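Local coordinates for protein polyhedrin (Uranotaenia sapphirina cypovirus, PDB 4ZQX) that builds the crystalline polyhedra that enclose cypovirus particles, and holds bound ATP in its crystal, at residues H44-F49 / D202-C207; M61-N66 / T208-N213; L102-R107 / W163-D168. All blocks are in the same frame, centred on the assembly; numbering follows the deposited sequence.

Interaction 1. Residues H44-F49 / D202-C207; sequences HFANPF and DTVPEC
In one of its two conformers, the CG methylene of E206 lies over one face of the F45 ring in a CH-pi contact, 4.2 Å from the ring centroid and 26° off its normal. It sits where an antiparallel sheet gains its last strand within the chain: 207-211 begins to pair with 40-47. E206 CG is anti to its own N (chi1 -172°), and this places the methylene above the ring. The carboxylate then turns to other partners, T208 OG1 and K56 of the second subunit.

H44 and C207 form the hydrogen-bonded pair. H44 N donates to C207 O at 2.9 Å; the return bond from C207 N to H44 O is weak, at 3.3 Å. Past this pair water bridges the backbones. One water links A46 N with V204 O. A second is held by three bonds, to A46 O, V204 N and N47 ND2. A third lies in the plane of the H44 imidazole, 2.6 Å from H44 ND1, and donates to P205 O. H44 NE2 bonds E28 of strand 27-34. V204 points toward the strand, and its CB and CG2 press on the A46 carbonyl, with V204 CB 3.4 Å from A46 O. N47 ND2 also reaches G200 O at the end of helix 194-200. N47 OD1 closes an Asx turn: F49 N donates to it over 2.9 Å from above the carbonyl plane.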
loop_
_atom_site.group_PDB
_atom_site.type_symbol
_atom_site.label_atom_id
_atom_site.label_comp_id
_atom_site.label_asym_id
_atom_site.label_seq_id
_atom_site.Cartn_x
_atom_site.Cartn_y
_atom_site.Cartn_z
ATOM N N HIS A 44 11.120 -6.487 -5.341
ATOM C CA HIS A 44 12.085 -5.514 -4.823
ATOM C C HIS A 44 11.438 -4.429 -3.971
ATOM O O HIS A 44 10.453 -3.814 -4.395
ATOM C CB HIS A 44 12.851 -4.834 -5.962
ATOM C CG HIS A 44 13.721 -3.721 -5.479
ATOM N ND1 HIS A 44 13.369 -2.393 -5.594
ATOM C CD2 HIS A 44 14.903 -3.742 -4.817
ATOM C CE1 HIS A 44 14.311 -1.642 -5.049
ATOM N NE2 HIS A 44 15.247 -2.436 -4.562
ATOM N N PHE A 45 12.024 -4.176 -2.797
ATOM C CA PHE A 45 11.572 -3.121 -1.886
ATOM C C PHE A 45 12.786 -2.335 -1.450
ATOM O O PHE A 45 13.875 -2.887 -1.344
ATOM C CB PHE A 45 10.939 -3.691 -0.608
ATOM C CG PHE A 45 9.757 -4.581 -0.847
ATOM C CD1 PHE A 45 9.936 -5.930 -1.102
ATOM C CD2 PHE A 45 8.464 -4.078 -0.783
ATOM C CE1 PHE A 45 8.842 -6.764 -1.315
ATOM C CE2 PHE A 45 7.367 -4.905 -1.002
ATOM C CZ PHE A 45 7.557 -6.248 -1.257
ATOM N N ALA A 46 12.597 -1.061 -1.146
ATOM C CA ALA A 46 13.689 -0.231 -0.637
ATOM C C ALA A 46 13.175 0.900 0.236
ATOM O O ALA A 46 12.094 1.437 0.003
ATOM C CB ALA A 46 14.488 0.343 -1.796
ATOM N N ASN A 47 13.994 1.287 1.209
ATOM C CA ASN A 47 13.752 2.487 2.039
ATOM C C ASN A 47 14.998 2.816 2.830
ATOM O O ASN A 47 15.784 1.925 3.093
ATOM C CB ASN A 47 12.609 2.239 3.029
ATOM C CG ASN A 47 12.091 3.520 3.654
ATOM O OD1 ASN A 47 12.399 3.849 4.807
ATOM N ND2 ASN A 47 11.293 4.252 2.894
ATOM N N PRO A 48 15.180 4.087 3.233
ATOM C CA PRO A 48 16.380 4.369 4.029
ATOM C C PRO A 48 16.230 4.039 5.503
ATOM O O PRO A 48 17.248 3.908 6.165
ATOM C CB PRO A 48 16.562 5.896 3.860
ATOM C CG PRO A 48 15.761 6.251 2.640
ATOM C CD PRO A 48 14.572 5.325 2.719
ATOM N N PHE A 49 15.008 3.945 6.019
ATOM C CA PHE A 49 14.790 3.882 7.470
ATOM C C PHE A 49 14.197 2.554 7.949
ATOM O O PHE A 49 14.691 1.947 8.900
ATOM C CB PHE A 49 13.901 5.060 7.874
ATOM C CG PHE A 49 14.429 6.379 7.395
ATOM C CD1 PHE A 49 15.599 6.887 7.924
ATOM C CD2 PHE A 49 13.785 7.091 6.390
ATOM C CE1 PHE A 49 16.112 8.094 7.483
ATOM C CE2 PHE A 49 14.290 8.302 5.951
ATOM C CZ PHE A 49 15.454 8.799 6.497
ATOM N N ASP A 202 8.038 4.537 3.305
ATOM C CA ASP A 202 7.078 4.021 2.325
ATOM C C ASP A 202 6.943 4.921 1.093
ATOM O O ASP A 202 5.834 5.126 0.602
ATOM C CB ASP A 202 5.684 3.866 2.977
ATOM C CG ASP A 202 5.722 3.130 4.307
ATOM O OD1 ASP A 202 6.335 2.055 4.393
ATOM O OD2 ASP A 202 5.120 3.636 5.280
ATOM N N THR A 203 8.059 5.434 0.578
ATOM C CA THR A 203 8.022 6.365 -0.546
ATOM C C THR A 203 8.695 5.839 -1.826
ATOM O O THR A 203 8.780 6.569 -2.816
ATOM C CB THR A 203 8.673 7.712 -0.159
ATOM O OG1 THR A 203 10.010 7.483 0.274
ATOM C CG2 THR A 203 7.920 8.373 0.984
ATOM N N VAL A 204 9.159 4.588 -1.821
ATOM C CA VAL A 204 9.856 4.046 -2.979
ATOM C C VAL A 204 8.971 3.021 -3.696
ATOM O O VAL A 204 8.427 2.111 -3.062
ATOM C CB VAL A 204 11.191 3.393 -2.574
ATOM C CG1 VAL A 204 11.973 2.974 -3.813
ATOM C CG2 VAL A 204 12.013 4.359 -1.687
ATOM N N PRO A 205 8.808 3.168 -5.020
ATOM C CA PRO A 205 8.000 2.187 -5.752
ATOM C C PRO A 205 8.578 0.779 -5.674
ATOM O O PRO A 205 9.783 0.608 -5.788
ATOM C CB PRO A 205 8.048 2.688 -7.206
ATOM C CG PRO A 205 8.471 4.097 -7.141
ATOM C CD PRO A 205 9.304 4.243 -5.897
ATOM N N GLU A 206 7.701 -0.202 -5.459
ATOM C CA GLU A 206 8.026 -1.626 -5.526
ATOM C C GLU A 206 8.193 -2.057 -6.982
ATOM O O GLU A 206 7.742 -1.361 -7.904
ATOM C CB GLU A 206 6.888 -2.432 -4.873
ATOM C CG GLU A 206 7.130 -3.949 -4.684
ATOM C CD GLU A 206 6.620 -4.832 -5.828
ATOM O OE1 GLU A 206 7.108 -5.974 -5.936
ATOM O OE2 GLU A 206 5.734 -4.409 -6.600
ATOM N N CYS A 207 8.823 -3.208 -7.200
ATOM C CA CYS A 207 8.880 -3.784 -8.541
ATOM C C CYS A 207 8.892 -5.306 -8.482
ATOM O O CYS A 207 9.713 -5.903 -7.790
ATOM C CB CYS A 207 10.108 -3.276 -9.304
ATOM S SG CYS A 207 10.177 -3.877 -11.018
HETATM O O HOH W 1 11.421 -1.222 -6.917
HETATM O O HOH W 2 9.851 2.763 0.636
HETATM O O HOH W 3 9.776 -0.314 -1.960
#

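Interaction 2. Residues M61-N66 / T208-N213; sequences MWDIDN and TQWFDN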
loop_
_atom_site.group_PDB
_atom_site.type_symbol
_atom_site.label_atom_id
_atom_site.label_comp_id
_atom_site.label_asym_id
_atom_site.label_seq_id
_atom_site.Cartn_x
_atom_site.Cartn_y
_atom_site.Cartn_z
ATOM N N MET A 61 2.126 -16.944 -5.399
ATOM C CA MET A 61 1.888 -18.071 -6.292
ATOM C C MET A 61 2.501 -17.769 -7.657
ATOM O O MET A 61 2.552 -16.613 -8.068
ATOM C CB MET A 61 0.385 -18.301 -6.462
ATOM C CG MET A 61 -0.366 -18.523 -5.172
ATOM S SD MET A 61 -0.048 -20.144 -4.483
ATOM C CE MET A 61 -1.233 -21.078 -5.431
ATOM N N TRP A 62 2.974 -18.791 -8.359
ATOM C CA TRP A 62 3.307 -18.609 -9.758
ATOM C C TRP A 62 1.991 -18.441 -10.492
ATOM O O TRP A 62 1.146 -19.341 -10.489
ATOM C CB TRP A 62 4.099 -19.789 -10.319
ATOM C CG TRP A 62 4.402 -19.610 -11.753
ATOM C CD1 TRP A 62 3.828 -20.257 -12.799
ATOM C CD2 TRP A 62 5.343 -18.687 -12.313
ATOM N NE1 TRP A 62 4.358 -19.801 -13.987
ATOM C CE2 TRP A 62 5.296 -18.842 -13.713
ATOM C CE3 TRP A 62 6.232 -17.753 -11.764
ATOM C CZ2 TRP A 62 6.095 -18.087 -14.576
ATOM C CZ3 TRP A 62 7.032 -17.016 -12.620
ATOM C CH2 TRP A 62 6.960 -17.188 -14.007
ATOM N N ASP A 63 1.818 -17.281 -11.112
ATOM C CA ASP A 63 0.494 -16.840 -11.566
ATOM C C ASP A 63 0.316 -16.721 -13.081
ATOM O O ASP A 63 -0.589 -16.028 -13.562
ATOM C CB ASP A 63 0.133 -15.531 -10.853
ATOM C CG ASP A 63 1.205 -14.468 -10.967
ATOM O OD1 ASP A 63 2.358 -14.773 -11.316
ATOM O OD2 ASP A 63 0.878 -13.306 -10.688
ATOM N N ILE A 64 1.140 -17.447 -13.823
ATOM C CA ILE A 64 1.079 -17.426 -15.282
ATOM C C ILE A 64 0.514 -18.744 -15.779
ATOM O O ILE A 64 0.982 -19.821 -15.383
ATOM C CB ILE A 64 2.475 -17.176 -15.881
ATOM C CG1 ILE A 64 3.130 -15.973 -15.193
ATOM C CG2 ILE A 64 2.403 -16.963 -17.395
ATOM C CD1 ILE A 64 2.279 -14.693 -15.166
ATOM N N ASP A 65 -0.484 -18.653 -16.655
ATOM C CA ASP A 65 -1.162 -19.823 -17.197
ATOM C C ASP A 65 -1.298 -19.623 -18.694
ATOM O O ASP A 65 -2.044 -18.754 -19.148
ATOM C CB ASP A 65 -2.539 -19.999 -16.543
ATOM C CG ASP A 65 -3.246 -21.273 -16.978
ATOM O OD1 ASP A 65 -2.569 -22.265 -17.336
ATOM O OD2 ASP A 65 -4.495 -21.271 -16.949
ATOM N N ASN A 66 -0.553 -20.435 -19.442
ATOM C CA ASN A 66 -0.530 -20.356 -20.897
ATOM C C ASN A 66 -0.341 -18.916 -21.392
ATOM O O ASN A 66 -1.068 -18.447 -22.277
ATOM C CB ASN A 66 -1.804 -20.986 -21.480
ATOM C CG ASN A 66 -1.892 -22.489 -21.213
ATOM O OD1 ASN A 66 -0.928 -23.228 -21.432
ATOM N ND2 ASN A 66 -3.046 -22.944 -20.728
ATOM N N THR A 208 7.966 -5.910 -9.227
ATOM C CA THR A 208 7.818 -7.354 -9.328
ATOM C C THR A 208 8.232 -7.764 -10.729
ATOM O O THR A 208 7.804 -7.141 -11.711
ATOM C CB THR A 208 6.349 -7.788 -9.115
ATOM O OG1 THR A 208 5.906 -7.376 -7.818
ATOM C CG2 THR A 208 6.179 -9.309 -9.251
ATOM N N GLN A 209 9.044 -8.815 -10.828
ATOM C CA GLN A 209 9.453 -9.346 -12.130
ATOM C C GLN A 209 9.298 -10.852 -12.171
ATOM O O GLN A 209 9.404 -11.531 -11.147
ATOM C CB GLN A 209 10.899 -8.957 -12.447
ATOM C CG GLN A 209 11.085 -7.474 -12.740
ATOM C CD GLN A 209 12.556 -7.080 -12.842
ATOM O OE1 GLN A 209 13.315 -7.226 -11.890
ATOM N NE2 GLN A 209 12.965 -6.601 -14.005
ATOM N N TRP A 210 9.045 -11.352 -13.377
ATOM C CA TRP A 210 8.858 -12.771 -13.649
ATOM C C TRP A 210 9.976 -13.240 -14.564
ATOM O O TRP A 210 10.298 -12.561 -15.530
ATOM C CB TRP A 210 7.546 -12.995 -14.394
ATOM C CG TRP A 210 6.303 -12.750 -13.605
ATOM C CD1 TRP A 210 5.495 -13.695 -13.054
ATOM C CD2 TRP A 210 5.712 -11.484 -13.300
ATOM N NE1 TRP A 210 4.434 -13.100 -12.416
ATOM C CE2 TRP A 210 4.545 -11.739 -12.553
ATOM C CE3 TRP A 210 6.056 -10.162 -13.580
ATOM C CZ2 TRP A 210 3.720 -10.725 -12.079
ATOM C CZ3 TRP A 210 5.228 -9.143 -13.103
ATOM C CH2 TRP A 210 4.069 -9.437 -12.364
ATOM N N PHE A 211 10.554 -14.400 -14.271
ATOM C CA PHE A 211 11.594 -14.993 -15.115
ATOM C C PHE A 211 11.310 -16.480 -15.323
ATOM O O PHE A 211 10.810 -17.159 -14.418
ATOM C CB PHE A 211 12.972 -14.821 -14.471
ATOM C CG PHE A 211 13.331 -13.394 -14.173
ATOM C CD1 PHE A 211 13.942 -12.597 -15.131
ATOM C CD2 PHE A 211 13.059 -12.851 -12.940
ATOM C CE1 PHE A 211 14.276 -11.268 -14.848
ATOM C CE2 PHE A 211 13.382 -11.523 -12.660
ATOM C CZ PHE A 211 13.989 -10.740 -13.618
ATOM N N ASP A 212 11.634 -16.997 -16.503
ATOM C CA ASP A 212 11.357 -18.408 -16.786
ATOM C C ASP A 212 12.391 -19.345 -16.196
ATOM O O ASP A 212 12.117 -20.528 -16.003
ATOM C CB ASP A 212 11.209 -18.659 -18.292
ATOM C CG ASP A 212 9.889 -18.170 -18.813
ATOM O OD1 ASP A 212 8.874 -18.712 -18.382
ATOM O OD2 ASP A 212 9.852 -17.238 -19.627
ATOM N N ASN A 213 13.570 -18.817 -15.891
ATOM C CA ASN A 213 14.625 -19.613 -15.275
ATOM C C ASN A 213 15.588 -18.714 -14.517
ATOM O O ASN A 213 15.597 -17.506 -14.709
ATOM C CB ASN A 213 15.355 -20.482 -16.315
ATOM C CG ASN A 213 15.980 -19.671 -17.455
ATOM O OD1 ASN A 213 16.808 -18.778 -17.225
ATOM N ND2 ASN A 213 15.597 -19.998 -18.697
#
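W210 turns the edge of its indole toward the face of W62 in an offset edge-to-face pair, with planes at 67°. W210 CD1 comes within 3.7 Å of W62 CZ3. One face of W62 carries I64 CG1, 3.6 Å above the ring plane. One face of W210 is covered near its rim by T208 CG2.

The edge of W210 also meets D63. W210 NE1 donates to D63 OD1 over 2.9 Å, and the bond is nearly straight at 167°. The oxygen lies almost in the indole plane and is met on its syn side. CG of D63 stands between its own N and carbonyl carbon, which brings the carboxylate to the indole N-H, tilted only 21° from the ring. OD1 has a second partner, K41 NZ, in a salt bridge, and OD2 bonds Q69. These partners fix the rotation of the carboxylate and would probably favour its charged form. I64 CD1 packs near the same nitrogen, 3.8 Å from W210 NE1.

Y73 of the second subunit meets W210 edge-to-face and also packs on I64. The contact is an aromatic cluster with a buried indole-carboxylate bond. It joins 207-211, one of the two outermost strands of the sheet within the chain, to the segment around the short strand 64-65, at a subunit interface.

Interaction 3. Residues L102-R107 / W163-D168; sequences LSFYLR and WYVELD
Strands 102-107 and 163-166 run antiparallel at 170°, their axes 4.9 Å apart at the closest. L102 with V165 and F104 with W163 are hydrogen-bonded pairs; S103 with Y164 between them is a non-hydrogen-bonded pair. L102 N donates to V165 O over 2.9 Å, and V165 N returns the bond to L102 O. F104 N donates to W163 O, and W163 N to F104 O. Inside this ladder, Y164 CA approaches L102 O and S103 CA approaches W163 O in CA-H...O contacts.

L102, F104, W163 and V165 share one face of the sheet. The side chains of F104 and W163 lie side by side and point the same way. F104 CD1 is 3.7 Å from W163 CE3 and sits at the edge of the indole. The ring planes are 43° apart, an oblique pairing. V165 CG1 rests 3.9 Å from L102 CB, and L167 CD1 reaches L102 CD1 at 4.2 Å.

The pair belongs to the antiparallel sheet in which strand 101-107 lies between 160-166 and 27-34. Strand 173-179, of a second sheet, packs on L102 and F104.

S103, Y105 and Y164 take the other face. S103 OG lies at the edge of the Y164 ring, 3.4 Å from Y164 CD1. With chi1 at -58°, Y164 leans back over strand 102-107. Its OH donates to Y105 OH over 3.2 Å, and Y105 OH lies in the plane of the Y164 ring. Y105 OH also bonds L230 N, a residue of the ATP pocket. R107 NH2 bonds the carbonyl of S154, another ATP-site residue. The side chain of Y164 is about 8 Å from the bound ATP.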
loop_
_atom_site.group_PDB
_atom_site.type_symbol
_atom_site.label_atom_id
_atom_site.label_comp_id
_atom_site.label_asym_id
_atom_site.label_seq_id
_atom_site.Cartn_x
_atom_site.Cartn_y
_atom_site.Cartn_z
ATOM N N LEU A 102 12.485 -19.946 -0.997
ATOM C CA LEU A 102 12.533 -18.485 -0.954
ATOM C C LEU A 102 13.924 -18.037 -0.559
ATOM O O LEU A 102 14.539 -18.634 0.331
ATOM C CB LEU A 102 11.537 -17.930 0.052
ATOM C CG LEU A 102 10.063 -18.214 -0.189
ATOM C CD1 LEU A 102 9.224 -17.763 0.993
ATOM C CD2 LEU A 102 9.622 -17.515 -1.439
ATOM N N SER A 103 14.415 -17.008 -1.248
ATOM C CA SER A 103 15.703 -16.394 -0.981
ATOM C C SER A 103 15.477 -14.925 -0.689
ATOM O O SER A 103 14.775 -14.252 -1.436
ATOM C CB SER A 103 16.595 -16.509 -2.216
ATOM O OG SER A 103 16.746 -17.854 -2.597
ATOM N N PHE A 104 16.105 -14.439 0.377
ATOM C CA PHE A 104 15.977 -13.059 0.818
ATOM C C PHE A 104 17.349 -12.410 0.743
ATOM O O PHE A 104 18.247 -12.803 1.471
ATOM C CB PHE A 104 15.469 -12.994 2.267
ATOM C CG PHE A 104 14.096 -13.560 2.454
ATOM C CD1 PHE A 104 13.905 -14.922 2.588
ATOM C CD2 PHE A 104 12.993 -12.731 2.489
ATOM C CE1 PHE A 104 12.645 -15.439 2.746
ATOM C CE2 PHE A 104 11.741 -13.247 2.647
ATOM C CZ PHE A 104 11.567 -14.607 2.773
ATOM N N TYR A 105 17.495 -11.415 -0.130
ATOM C CA TYR A 105 18.759 -10.713 -0.326
ATOM C C TYR A 105 18.658 -9.300 0.241
ATOM O O TYR A 105 17.802 -8.538 -0.180
ATOM C CB TYR A 105 19.094 -10.676 -1.819
ATOM C CG TYR A 105 19.447 -12.044 -2.349
ATOM C CD1 TYR A 105 20.696 -12.593 -2.097
ATOM C CD2 TYR A 105 18.531 -12.803 -3.066
ATOM C CE1 TYR A 105 21.033 -13.854 -2.548
ATOM C CE2 TYR A 105 18.871 -14.057 -3.545
ATOM C CZ TYR A 105 20.126 -14.581 -3.269
ATOM O OH TYR A 105 20.514 -15.837 -3.711
ATOM N N LEU A 106 19.514 -8.980 1.213
ATOM C CA LEU A 106 19.502 -7.673 1.874
ATOM C C LEU A 106 20.824 -6.962 1.638
ATOM O O LEU A 106 21.887 -7.564 1.822
ATOM C CB LEU A 106 19.291 -7.829 3.392
ATOM C CG LEU A 106 17.902 -8.209 3.916
ATOM C CD1 LEU A 106 17.525 -9.632 3.539
ATOM C CD2 LEU A 106 17.848 -8.037 5.430
ATOM N N ARG A 107 20.775 -5.693 1.240
ATOM C CA ARG A 107 22.009 -4.975 0.956
ATOM C C ARG A 107 21.909 -3.551 1.457
ATOM O O ARG A 107 20.983 -2.835 1.105
ATOM C CB ARG A 107 22.316 -4.967 -0.556
ATOM C CG ARG A 107 23.741 -4.522 -0.896
ATOM C CD ARG A 107 23.910 -4.158 -2.387
ATOM N NE ARG A 107 25.322 -4.037 -2.750
ATOM C CZ ARG A 107 26.060 -2.942 -2.590
ATOM N NH1 ARG A 107 25.523 -1.838 -2.093
ATOM N NH2 ARG A 107 27.339 -2.950 -2.938
ATOM N N TRP A 163 19.229 -14.856 3.377
ATOM C CA TRP A 163 18.609 -15.921 4.168
ATOM C C TRP A 163 17.783 -16.816 3.238
ATOM O O TRP A 163 17.172 -16.326 2.291
ATOM C CB TRP A 163 17.762 -15.340 5.314
ATOM C CG TRP A 163 17.263 -16.399 6.263
ATOM C CD1 TRP A 163 18.007 -17.101 7.164
ATOM C CD2 TRP A 163 15.917 -16.888 6.391
ATOM N NE1 TRP A 163 17.214 -17.996 7.844
ATOM C CE2 TRP A 163 15.927 -17.879 7.398
ATOM C CE3 TRP A 163 14.699 -16.567 5.771
ATOM C CZ2 TRP A 163 14.781 -18.576 7.776
ATOM C CZ3 TRP A 163 13.555 -17.252 6.151
ATOM C CH2 TRP A 163 13.603 -18.239 7.157
ATOM N N TYR A 164 17.778 -18.125 3.503
ATOM C CA TYR A 164 17.119 -19.094 2.625
ATOM C C TYR A 164 16.182 -19.971 3.403
ATOM O O TYR A 164 16.458 -20.299 4.542
ATOM C CB TYR A 164 18.150 -19.992 1.934
ATOM C CG TYR A 164 19.143 -19.212 1.132
ATOM C CD1 TYR A 164 18.875 -18.845 -0.178
ATOM C CD2 TYR A 164 20.336 -18.794 1.699
ATOM C CE1 TYR A 164 19.776 -18.106 -0.904
ATOM C CE2 TYR A 164 21.237 -18.049 0.983
ATOM C CZ TYR A 164 20.950 -17.700 -0.320
ATOM O OH TYR A 164 21.850 -16.937 -1.046
ATOM N N VAL A 165 15.071 -20.347 2.783
ATOM C CA VAL A 165 14.140 -21.274 3.405
ATOM C C VAL A 165 13.465 -22.133 2.342
ATOM O O VAL A 165 13.108 -21.666 1.276
ATOM C CB VAL A 165 13.072 -20.549 4.294
ATOM C CG1 VAL A 165 12.144 -19.669 3.465
ATOM C CG2 VAL A 165 12.251 -21.564 5.079
ATOM N N GLU A 166 13.329 -23.411 2.660
ATOM C CA GLU A 166 12.622 -24.370 1.833
ATOM C C GLU A 166 11.199 -24.483 2.359
ATOM O O GLU A 166 10.985 -24.639 3.562
ATOM C CB GLU A 166 13.337 -25.727 1.929
ATOM C CG GLU A 166 12.834 -26.774 1.000
ATOM C CD GLU A 166 13.632 -28.074 1.101
ATOM O OE1 GLU A 166 14.544 -28.189 1.950
ATOM O OE2 GLU A 166 13.341 -28.987 0.316
ATOM N N LEU A 167 10.228 -24.388 1.463
ATOM C CA LEU A 167 8.826 -24.507 1.829
ATOM C C LEU A 167 8.390 -25.957 1.766
ATOM O O LEU A 167 9.100 -26.799 1.221
ATOM C CB LEU A 167 7.955 -23.644 0.909
ATOM C CG LEU A 167 8.213 -22.139 1.017
ATOM C CD1 LEU A 167 7.126 -21.381 0.257
ATOM C CD2 LEU A 167 8.278 -21.651 2.471
ATOM N N ASP A 168 7.215 -26.237 2.320
ATOM C CA ASP A 168 6.741 -27.611 2.486
ATOM C C ASP A 168 5.403 -27.853 1.797
ATOM O O ASP A 168 4.590 -28.659 2.258
ATOM C CB ASP A 168 6.645 -27.963 3.973
ATOM C CG ASP A 168 5.615 -27.133 4.705
ATOM O OD1 ASP A 168 5.085 -26.166 4.116
ATOM O OD2 ASP A 168 5.330 -27.445 5.880
#

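In the fold
From the N terminus, strand 40-47 supplies the first half of interaction 1, and 61-66 follows with the first half of interaction 2. Strand 101-107 comes next. It pairs with 160-166 in interaction 3, the first of the three loops to close. Only then does the chain reach 202-207, which closes interaction 1, and directly after it 208-213, which closes interaction 2. Interactions 1 and 2 therefore cross, and interaction 3 is nested inside both. All three reach the same antiparallel sheet. Interaction 3 joins two of its inner strands; interaction 1 ties strand 40-47 to the lead-in of strand 207-211, and interaction 2 ties that strand to the segment around strand 64-65. Interactions 1 and 2 also touch the second subunit.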